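Putative 4-amino-4-deoxychorismate lyase (PDB 2ZGI) probably acts as a pyridoxal-phosphate-dependent lyase of the class-IV aminotransferase family, perhaps on 4-amino-4-deoxychorismate. Local coordinates at residues P99-L102 / S103-R106; R238-P241 / A242-E246; R2-G6 / T7-L11. All blocks are in the same frame, centred on the assembly; numbering follows the deposited sequence.

In the fold
Along the chain, contact 3 comes first, then contact 1, and contact 2 closes the sequence. Contacts 1 and 2 are neighbours in space, with centres 10 Å apart: the loop leading into helix 103-107 lies against the C-terminal tail that follows helix 233-239. The hydroxyl OH of Y244 reaches the carbonyl O of L100 at 2.7 Å, a probable hydrogen bond, and L240 packs on Y105. Contact 3, the hairpin of strands 2-4 and 7-8, stands apart, its centre 43 Å from either of the others. A lesson follows: similarly local contacts serve different levels of structure, two joining parts of one subunit and the third meeting the second subunit.

Contact 1. Residues P99-L102 / S103-R106; sequences PLPL and SLYR
A local contact joins L100 and P101 to L104 and Y105, where the loop after strand 89-96 turns into the short helix 103-107 at the surface of the chain. Two backbone bonds make the turn: L104 N to P101 O at 3.0 Å, then Y105 N to L102 O at 3.1 Å. Y105 carries the side-chain part. Its CG lies anti to its own carbonyl carbon (chi1 -67°), which turns the ring back toward the loop, with L102 O near the ring plane at the CD2 edge. L100 crosses the tyrosine at about a right angle, its CB 4.1 Å from Y105 CE2. Of the two methyls of L100, CD1 lies 3.9 Å from Y105 OH and CD2 4.2 Å from L104 CD1. A water ties the ends together, accepting from L100 N and donating to Y105 OH, each at 2.8 Å, while that hydroxyl also bonds to V220 O. A phenylalanine in place of Y105 would probably leave the V220 carbonyl and this water without their hydroxyl partner. L223, on strand 223-224, touches L100, L104 and Y105. Successive bonds from the N-H of residue i+3 back to the carbonyl of residue i, here to P101 and L102, are characteristic of a tight turn of 3-10 type, in this case at the entry to a helix.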
loop_
_atom_site.group_PDB
_atom_site.type_symbol
_atom_site.label_atom_id
_atom_site.label_comp_id
_atom_site.label_asym_id
_atom_site.label_seq_id
_atom_site.Cartn_x
_atom_site.Cartn_y
_atom_site.Cartn_z
ATOM N N PRO D 99 14.501 -35.297 7.107
ATOM C CA PRO D 99 13.392 -34.795 7.905
ATOM C C PRO D 99 13.814 -33.719 8.888
ATOM O O PRO D 99 14.976 -33.642 9.298
ATOM C CB PRO D 99 12.958 -36.031 8.712
ATOM C CG PRO D 99 14.191 -36.903 8.762
ATOM C CD PRO D 99 14.749 -36.725 7.383
ATOM N N LEU D 100 12.829 -32.937 9.299
ATOM C CA LEU D 100 12.964 -32.046 10.414
ATOM C C LEU D 100 13.022 -32.891 11.667
ATOM O O LEU D 100 12.544 -34.041 11.664
ATOM C CB LEU D 100 11.748 -31.107 10.477
ATOM C CG LEU D 100 11.626 -30.027 9.393
ATOM C CD1 LEU D 100 10.213 -29.401 9.491
ATOM C CD2 LEU D 100 12.765 -28.971 9.557
ATOM N N PRO D 101 13.584 -32.336 12.760
ATOM C CA PRO D 101 13.476 -33.052 14.032
ATOM C C PRO D 101 12.028 -33.359 14.397
ATOM O O PRO D 101 11.127 -32.492 14.267
ATOM C CB PRO D 101 14.099 -32.068 15.056
ATOM C CG PRO D 101 15.022 -31.256 14.255
ATOM C CD PRO D 101 14.327 -31.069 12.912
ATOM N N LEU D 102 11.819 -34.598 14.843
ATOM C CA LEU D 102 10.526 -35.073 15.290
ATOM C C LEU D 102 9.869 -34.160 16.338
ATOM O O LEU D 102 8.649 -33.983 16.324
ATOM C CB LEU D 102 10.657 -36.501 15.829
ATOM C CG LEU D 102 9.359 -37.273 16.114
ATOM C CD1 LEU D 102 8.436 -37.293 14.875
ATOM C CD2 LEU D 102 9.697 -38.680 16.602
ATOM N N SER D 103 10.678 -33.571 17.226
ATOM C CA SER D 103 10.150 -32.689 18.269
ATOM C C SER D 103 9.395 -31.492 17.706
ATOM O O SER D 103 8.464 -30.999 18.334
ATOM C CB SER D 103 11.261 -32.220 19.210
ATOM O OG SER D 103 12.103 -31.294 18.551
ATOM N N LEU D 104 9.788 -31.028 16.521
ATOM C CA LEU D 104 9.105 -29.903 15.875
ATOM C C LEU D 104 7.626 -30.134 15.624
ATOM O O LEU D 104 6.825 -29.188 15.618
ATOM C CB LEU D 104 9.777 -29.542 14.549
ATOM C CG LEU D 104 11.090 -28.758 14.612
ATOM C CD1 LEU D 104 11.299 -27.959 13.328
ATOM C CD2 LEU D 104 11.147 -27.838 15.838
ATOM N N TYR D 105 7.269 -31.391 15.387
ATOM C CA TYR D 105 5.878 -31.748 15.127
ATOM C C TYR D 105 5.075 -31.806 16.425
ATOM O O TYR D 105 3.852 -31.722 16.393
ATOM C CB TYR D 105 5.792 -33.065 14.348
ATOM C CG TYR D 105 6.357 -32.929 12.952
ATOM C CD1 TYR D 105 5.529 -32.576 11.891
ATOM C CD2 TYR D 105 7.719 -33.107 12.700
ATOM C CE1 TYR D 105 6.035 -32.420 10.595
ATOM C CE2 TYR D 105 8.241 -32.945 11.400
ATOM C CZ TYR D 105 7.372 -32.601 10.349
ATOM O OH TYR D 105 7.833 -32.434 9.048
ATOM N N ARG D 106 5.788 -31.946 17.546
ATOM C CA ARG D 106 5.184 -31.980 18.878
ATOM C C ARG D 106 5.126 -30.592 19.487
ATOM O O ARG D 106 4.082 -30.166 19.981
ATOM C CB ARG D 106 5.999 -32.870 19.810
ATOM C CG ARG D 106 5.741 -34.371 19.705
ATOM C CD ARG D 106 6.523 -35.101 20.816
ATOM N NE ARG D 106 6.414 -34.386 22.093
ATOM C CZ ARG D 106 7.372 -33.632 22.633
ATOM N NH1 ARG D 106 8.549 -33.490 22.031
ATOM N NH2 ARG D 106 7.150 -33.015 23.790
HETATM O O HOH W 1 10.279 -33.579 8.266
#

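Contact 2. Residues R238-P241 / A242-E246; sequences RFLP and ACYTE
P241 and C243 are joined across a single residue: the carbonyl O of P241 takes the amide N of C243 at 3.0 Å, closing an inverse gamma turn centred on A242. The bond is weak, its N-H...O angle only 134°, as expected of so tight a ring. The turn reverses little of the chain but kinks it sharply, and it illustrates how one bend can send neighbouring side chains to separate partners. C243 holds its sulfur anti to its carbonyl carbon (chi1 -57°), beside the backbone nitrogen, a setting that brings SG to 4.0 Å from P241 CB, with the sulfur also linked in a disulfide to C78. Y244 instead folds back past the turn. P241 O lies obliquely to its ring, 3.9 Å from CE2, and L240 CD1 comes to the ring edge, 4.1 Å from the hydroxyl OH. The leucine and the tyrosine cross at about a right angle. That hydroxyl has its polar partner in L100, outside the tail, and the amide of A242 is bonded to the carboxylate of E31, which ties down the centre of the turn as well.

Before the tail, F239, near the end of helix 233-239, packs on K187, V188 and A191 of helix 183-194. Beyond it, L240, P241 and Y244 all touch Y105 of helix 103-107, and P241 lies on R29 and E31 of strand 24-31. The disulfide to C78 adds a covalent tie to strand 78-86.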
loop_
_atom_site.group_PDB
_atom_site.type_symbol
_atom_site.label_atom_id
_atom_site.label_comp_id
_atom_site.label_asym_id
_atom_site.label_seq_id
_atom_site.Cartn_x
_atom_site.Cartn_y
_atom_site.Cartn_z
ATOM N N ARG D 238 -0.922 -38.309 10.766
ATOM C CA ARG D 238 -1.197 -38.811 9.417
ATOM C C ARG D 238 -0.232 -38.268 8.365
ATOM O O ARG D 238 0.105 -38.974 7.423
ATOM C CB ARG D 238 -2.644 -38.539 8.957
ATOM C CG ARG D 238 -2.921 -39.091 7.535
ATOM C CD ARG D 238 -4.329 -38.793 7.037
ATOM N NE ARG D 238 -4.598 -39.461 5.758
ATOM C CZ ARG D 238 -5.120 -40.682 5.639
ATOM N NH1 ARG D 238 -5.441 -41.387 6.719
ATOM N NH2 ARG D 238 -5.320 -41.206 4.432
ATOM N N PHE D 239 0.219 -37.031 8.540
ATOM C CA PHE D 239 1.007 -36.362 7.492
ATOM C C PHE D 239 2.499 -36.279 7.759
ATOM O O PHE D 239 3.259 -35.748 6.935
ATOM C CB PHE D 239 0.397 -34.999 7.163
ATOM C CG PHE D 239 -0.937 -35.117 6.485
ATOM C CD1 PHE D 239 -1.015 -35.434 5.130
ATOM C CD2 PHE D 239 -2.120 -34.982 7.214
ATOM C CE1 PHE D 239 -2.259 -35.584 4.494
ATOM C CE2 PHE D 239 -3.364 -35.140 6.592
ATOM C CZ PHE D 239 -3.430 -35.445 5.226
ATOM N N LEU D 240 2.906 -36.802 8.914
ATOM C CA LEU D 240 4.298 -36.794 9.331
ATOM C C LEU D 240 5.148 -37.610 8.361
ATOM O O LEU D 240 4.850 -38.770 8.120
ATOM C CB LEU D 240 4.444 -37.337 10.756
ATOM C CG LEU D 240 5.837 -37.486 11.377
ATOM C CD1 LEU D 240 6.323 -36.128 11.914
ATOM C CD2 LEU D 240 5.797 -38.544 12.484
ATOM N N PRO D 241 6.219 -36.997 7.810
ATOM C CA PRO D 241 7.041 -37.706 6.825
ATOM C C PRO D 241 7.584 -39.008 7.406
ATOM O O PRO D 241 8.105 -39.015 8.531
ATOM C CB PRO D 241 8.182 -36.718 6.564
ATOM C CG PRO D 241 7.562 -35.395 6.797
ATOM C CD PRO D 241 6.681 -35.612 7.997
ATOM N N ALA D 242 7.455 -40.094 6.653
ATOM C CA ALA D 242 7.962 -41.392 7.096
ATOM C C ALA D 242 9.463 -41.568 6.814
ATOM O O ALA D 242 9.874 -42.497 6.120
ATOM C CB ALA D 242 7.138 -42.524 6.459
ATOM N N CYS D 243 10.290 -40.687 7.374
ATOM C CA CYS D 243 11.668 -40.537 6.905
ATOM C C CYS D 243 12.766 -40.536 7.979
ATOM O O CYS D 243 13.879 -40.103 7.707
ATOM C CB CYS D 243 11.767 -39.259 6.058
ATOM S SG CYS D 243 10.609 -39.267 4.676
ATOM N N TYR D 244 12.465 -40.998 9.188
ATOM C CA TYR D 244 13.485 -41.098 10.259
ATOM C C TYR D 244 14.280 -42.416 10.188
ATOM O O TYR D 244 13.754 -43.420 9.714
ATOM C CB TYR D 244 12.830 -40.908 11.639
ATOM C CG TYR D 244 12.185 -39.533 11.774
ATOM C CD1 TYR D 244 12.958 -38.399 12.086
ATOM C CD2 TYR D 244 10.819 -39.360 11.562
ATOM C CE1 TYR D 244 12.383 -37.134 12.201
ATOM C CE2 TYR D 244 10.229 -38.098 11.667
ATOM C CZ TYR D 244 11.022 -36.990 11.995
ATOM O OH TYR D 244 10.436 -35.742 12.086
ATOM N N THR D 245 15.536 -42.418 10.654
ATOM C CA THR D 245 16.410 -43.608 10.485
ATOM C C THR D 245 15.781 -44.902 11.016
ATOM O O THR D 245 15.423 -44.985 12.204
ATOM C CB THR D 245 17.823 -43.420 11.067
ATOM O OG1 THR D 245 17.727 -42.819 12.363
ATOM C CG2 THR D 245 18.661 -42.534 10.147
ATOM N N GLU D 246 15.686 -45.892 10.116
ATOM C CA GLU D 246 14.837 -47.106 10.253
ATOM C C GLU D 246 14.540 -47.610 11.680
ATOM O O GLU D 246 15.141 -48.575 12.168
ATOM C CB GLU D 246 15.366 -48.253 9.352
#

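Contact 3. Residues R2-G6 / T7-L11; sequences RLLNG and TPLAL
With CG set anti to the backbone nitrogen in both L4 (chi1 172°) and L9 (chi1 178°), the two leucines meet across a beta hairpin, L4 CD2 touching L9 CD1 at 3.8 Å. The hairpin joins strands 2-4 and 7-8 through a type I' turn with N5 and G6 at its corners. G6 takes backbone angles at which a side chain would be jammed against the preceding carbonyl, a demand that glycine meets. L4 and T7 form the hydrogen-bonded pair beside the turn: L4 N gives to T7 O at 2.7 Å, and T7 N returns a bond to L4 O at 3.1 Å. L3 and P8 form the next, non-hydrogen-bonded pair, their side chains meeting as L3 CD2 against P8 CG. Further along, L9 N bonds to R2 O at 2.7 Å.

The chain of R2 bends at chi3 (-143°), which turns one face of its guanidinium to L11, CD2 of the leucine sitting over it toward the rim, 3.7 Å from R2 NE. R2 NH1 forms salt bridges with E15 of its own chain and with E93 of the second subunit, and residues R2 to L4 pair antiparallel with a strand of that subunit, carrying the sheet across the interface. At the turn, one water donates to L4 O and also bonds to T7 OG1, each at 2.7 Å.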
loop_
_atom_site.group_PDB
_atom_site.type_symbol
_atom_site.label_atom_id
_atom_site.label_comp_id
_atom_site.label_asym_id
_atom_site.label_seq_id
_atom_site.Cartn_x
_atom_site.Cartn_y
_atom_site.Cartn_z
ATOM N N ARG D 2 28.303 -15.188 -24.777
ATOM C CA ARG D 2 27.963 -15.051 -23.360
ATOM C C ARG D 2 29.161 -15.368 -22.483
ATOM O O ARG D 2 29.860 -16.369 -22.704
ATOM C CB ARG D 2 26.813 -15.981 -22.987
ATOM C CG ARG D 2 25.555 -15.809 -23.824
ATOM C CD ARG D 2 24.424 -16.683 -23.283
ATOM N NE ARG D 2 23.612 -17.236 -24.369
ATOM C CZ ARG D 2 22.439 -16.739 -24.752
ATOM N NH1 ARG D 2 21.938 -15.690 -24.134
ATOM N NH2 ARG D 2 21.757 -17.296 -25.747
ATOM N N LEU D 3 29.381 -14.536 -21.471
ATOM C CA LEU D 3 30.445 -14.751 -20.494
ATOM C C LEU D 3 29.883 -14.923 -19.092
ATOM O O LEU D 3 29.095 -14.089 -18.619
ATOM C CB LEU D 3 31.404 -13.566 -20.490
ATOM C CG LEU D 3 31.937 -13.025 -21.827
ATOM C CD1 LEU D 3 32.803 -11.773 -21.584
ATOM C CD2 LEU D 3 32.714 -14.109 -22.556
ATOM N N LEU D 4 30.301 -15.999 -18.434
ATOM C CA LEU D 4 29.973 -16.241 -17.040
ATOM C C LEU D 4 31.205 -16.016 -16.174
ATOM O O LEU D 4 32.176 -16.763 -16.259
ATOM C CB LEU D 4 29.450 -17.661 -16.847
ATOM C CG LEU D 4 29.246 -18.103 -15.391
ATOM C CD1 LEU D 4 28.256 -17.196 -14.622
ATOM C CD2 LEU D 4 28.820 -19.552 -15.340
ATOM N N ASN D 5 31.142 -14.993 -15.331
ATOM C CA ASN D 5 32.258 -14.597 -14.482
ATOM C C ASN D 5 33.565 -14.420 -15.268
ATOM O O ASN D 5 34.648 -14.786 -14.792
ATOM C CB ASN D 5 32.421 -15.554 -13.280
ATOM C CG ASN D 5 31.223 -15.521 -12.324
ATOM O OD1 ASN D 5 30.534 -14.511 -12.201
ATOM N ND2 ASN D 5 30.978 -16.630 -11.652
ATOM N N GLY D 6 33.443 -13.859 -16.473
ATOM C CA GLY D 6 34.575 -13.499 -17.301
ATOM C C GLY D 6 34.952 -14.570 -18.301
ATOM O O GLY D 6 35.753 -14.342 -19.212
ATOM N N THR D 7 34.363 -15.746 -18.146
ATOM C CA THR D 7 34.746 -16.870 -18.982
ATOM C C THR D 7 33.567 -17.296 -19.883
ATOM O O THR D 7 32.428 -17.386 -19.409
ATOM C CB THR D 7 35.328 -18.016 -18.109
ATOM O OG1 THR D 7 34.285 -18.633 -17.372
ATOM C CG2 THR D 7 36.334 -17.478 -17.095
ATOM N N PRO D 8 33.822 -17.498 -21.196
ATOM C CA PRO D 8 32.747 -17.844 -22.135
ATOM C C PRO D 8 31.873 -19.004 -21.675
ATOM O O PRO D 8 32.357 -19.955 -21.019
ATOM C CB PRO D 8 33.494 -18.208 -23.419
ATOM C CG PRO D 8 34.726 -17.381 -23.372
ATOM C CD PRO D 8 35.109 -17.285 -21.896
ATOM N N LEU D 9 30.592 -18.924 -22.026
ATOM C CA LEU D 9 29.607 -19.871 -21.545
ATOM C C LEU D 9 28.726 -20.365 -22.682
ATOM O O LEU D 9 28.094 -19.566 -23.383
ATOM C CB LEU D 9 28.740 -19.235 -20.434
ATOM C CG LEU D 9 27.605 -20.087 -19.850
ATOM C CD1 LEU D 9 28.122 -21.071 -18.799
ATOM C CD2 LEU D 9 26.509 -19.206 -19.252
ATOM N N ALA D 10 28.704 -21.688 -22.844
ATOM C CA ALA D 10 27.754 -22.369 -23.714
ATOM C C ALA D 10 26.521 -22.728 -22.879
ATOM O O ALA D 10 26.502 -23.723 -22.143
ATOM C CB ALA D 10 28.381 -23.622 -24.338
ATOM N N LEU D 11 25.501 -21.888 -22.995
ATOM C CA LEU D 11 24.320 -21.963 -22.159
ATOM C C LEU D 11 23.459 -23.210 -22.417
ATOM O O LEU D 11 22.949 -23.406 -23.521
ATOM C CB LEU D 11 23.508 -20.675 -22.338
ATOM C CG LEU D 11 22.426 -20.346 -21.325
ATOM C CD1 LEU D 11 23.021 -20.181 -19.904
ATOM C CD2 LEU D 11 21.724 -19.063 -21.798
HETATM O O HOH W 2 29.251 -17.784 -25.619
HETATM O O HOH W 3 25.843 -19.530 -24.688
HETATM O O HOH W 4 33.029 -19.040 -14.983
#